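Local coordinates for protein ESSC (Geobacillus thermodenitrificans, PDB 5FWH) that forms the N-terminal forkhead-associated region of an FtsK/SpoIIIE-type component of the bacterial type VII secretion apparatus, which probably powers protein export, at residues Asn28-His32 against His33-Ser37. Residues are numbered along the deposited sequence; the frame is centred on the assembly and turned at random.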
loop_
_atom_site.group_PDB
_atom_site.type_symbol
_atom_site.label_atom_id
_atom_site.label_comp_id
_atom_site.label_asym_id
_atom_site.label_seq_id
_atom_site.Cartn_x
_atom_site.Cartn_y
_atom_site.Cartn_z
ATOM N N ASN A 28 11.750 3.914 17.174
ATOM C CA ASN A 28 10.829 4.845 17.895
ATOM C C ASN A 28 11.336 6.272 18.220
ATOM O O ASN A 28 10.692 7.045 18.943
ATOM C CB ASN A 28 10.318 4.167 19.169
ATOM C CG ASN A 28 11.398 3.959 20.213
ATOM O OD1 ASN A 28 12.480 4.497 20.108
ATOM N ND2 ASN A 28 11.073 3.223 21.247
ATOM N N GLN A 29 12.477 6.616 17.656
ATOM C CA GLN A 29 13.016 7.981 17.674
ATOM C C GLN A 29 12.618 8.738 16.433
ATOM O O GLN A 29 12.424 8.147 15.401
ATOM C CB GLN A 29 14.530 7.918 17.683
ATOM C CG GLN A 29 15.169 6.989 18.720
ATOM C CD GLN A 29 14.668 7.198 20.144
ATOM O OE1 GLN A 29 14.286 8.314 20.553
ATOM N NE2 GLN A 29 14.680 6.107 20.922
ATOM N N LEU A 30 12.572 10.068 16.511
ATOM C CA LEU A 30 12.304 10.913 15.327
ATOM C C LEU A 30 13.415 10.890 14.269
ATOM O O LEU A 30 13.127 11.124 13.089
ATOM C CB LEU A 30 11.986 12.346 15.734
ATOM C CG LEU A 30 10.721 12.509 16.602
ATOM C CD1 LEU A 30 10.541 13.974 16.992
ATOM C CD2 LEU A 30 9.453 11.980 15.929
ATOM N N GLU A 31 14.648 10.583 14.682
ATOM C CA GLU A 31 15.808 10.489 13.769
ATOM C C GLU A 31 15.735 9.301 12.799
ATOM O O GLU A 31 16.138 9.412 11.652
ATOM C CB GLU A 31 17.117 10.454 14.575
ATOM C CG GLU A 31 17.384 9.127 15.269
ATOM C CD GLU A 31 18.227 9.219 16.532
ATOM O OE1 GLU A 31 19.092 10.120 16.616
ATOM O OE2 GLU A 31 18.026 8.367 17.438
ATOM N N HIS A 32 15.172 8.179 13.244
ATOM C CA HIS A 32 15.081 6.986 12.408
ATOM C C HIS A 32 14.385 7.241 11.101
ATOM O O HIS A 32 13.635 8.181 10.963
ATOM C CB HIS A 32 14.349 5.875 13.140
ATOM C CG HIS A 32 15.132 5.296 14.257
ATOM N ND1 HIS A 32 14.564 4.998 15.471
ATOM C CD2 HIS A 32 16.445 4.974 14.360
ATOM C CE1 HIS A 32 15.483 4.467 16.261
ATOM N NE2 HIS A 32 16.638 4.462 15.617
ATOM N N HIS A 33 14.627 6.353 10.151
ATOM C CA HIS A 33 14.010 6.490 8.874
ATOM C C HIS A 33 12.502 6.350 8.970
ATOM O O HIS A 33 11.757 7.165 8.403
ATOM C CB HIS A 33 14.619 5.493 7.926
ATOM C CG HIS A 33 16.052 5.782 7.678
ATOM N ND1 HIS A 33 17.055 5.323 8.505
ATOM C CD2 HIS A 33 16.648 6.585 6.756
ATOM C CE1 HIS A 33 18.215 5.792 8.075
ATOM N NE2 HIS A 33 17.994 6.567 7.025
ATOM N N VAL A 34 12.029 5.330 9.697
ATOM C CA VAL A 34 10.577 5.173 9.890
ATOM C C VAL A 34 10.370 5.114 11.406
ATOM O O VAL A 34 11.011 4.277 12.065
ATOM C CB VAL A 34 10.052 3.895 9.173
ATOM C CG1 VAL A 34 8.596 3.618 9.562
ATOM C CG2 VAL A 34 10.150 4.010 7.664
ATOM N N THR A 35 9.530 6.020 11.931
ATOM C CA THR A 35 9.304 6.274 13.382
ATOM C C THR A 35 7.972 5.667 13.803
ATOM O O THR A 35 6.924 6.185 13.439
ATOM C CB THR A 35 9.196 7.810 13.732
ATOM O OG1 THR A 35 10.357 8.555 13.327
ATOM C CG2 THR A 35 8.942 8.027 15.220
ATOM N N VAL A 36 8.015 4.546 14.535
ATOM C CA VAL A 36 6.870 4.010 15.254
ATOM C C VAL A 36 7.058 4.290 16.746
ATOM O O VAL A 36 7.767 3.562 17.446
ATOM C CB VAL A 36 6.752 2.495 15.082
ATOM C CG1 VAL A 36 5.493 2.012 15.800
ATOM C CG2 VAL A 36 6.775 2.120 13.581
ATOM N N SER A 37 6.404 5.334 17.236
ATOM C CA SER A 37 6.642 5.797 18.609
ATOM C C SER A 37 5.906 4.987 19.654
ATOM O O SER A 37 6.312 4.979 20.817
ATOM C CB SER A 37 6.270 7.273 18.755
ATOM O OG SER A 37 5.089 7.501 18.031
#
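Thr-35 reaches back to the main chain of Gln-29 across a type I beta turn, Gln-29 to His-32, in the connection between two parallel neighbours of an FHA-type beta-sheet, strands 23-27 and 34-35. Thr-35 OG1 donates a hydrogen bond to Gln-29 O at 3.0 Å; the hydroxyl comes in at 130° to the C=O, tilted 29° out of the carbonyl plane. The rotamer explains this reach: Thr-35 OG1 stands beside the backbone N, opposite the carbonyl carbon (chi1 -57°). Thr-35 CG2 lies 3.5 Å from Gln-29 O. It also meets Leu-30 CD2 at 4.0 Å, the two side chains crossing at a slant. A valine in its place would probably leave Gln-29 O without its hydroxyl donor and let the turn shift against the strand.

The same carbonyl takes the weak, 3.5 Å bond from His-32 N that closes the turn, so two donors converge on Gln-29 O. In return, Gln-29 N makes a weak hydrogen bond to His-32 ND1 at 3.4 Å, which may help orient the imidazole; Tyr-45 meets this ring edge-to-face. His-32 CB also comes within 3.9 Å of Val-34 O.

Where 28-32 leaves strand 23-27, the amide of Asn-28 is engaged outside 33-37, with ND2 hydrogen-bonded to Phe-39 O. What meets 33-37 is instead its methylene: Asn-28 CB sits 3.1 Å from Val-36 O and 4.1 Å from Ser-37 CA.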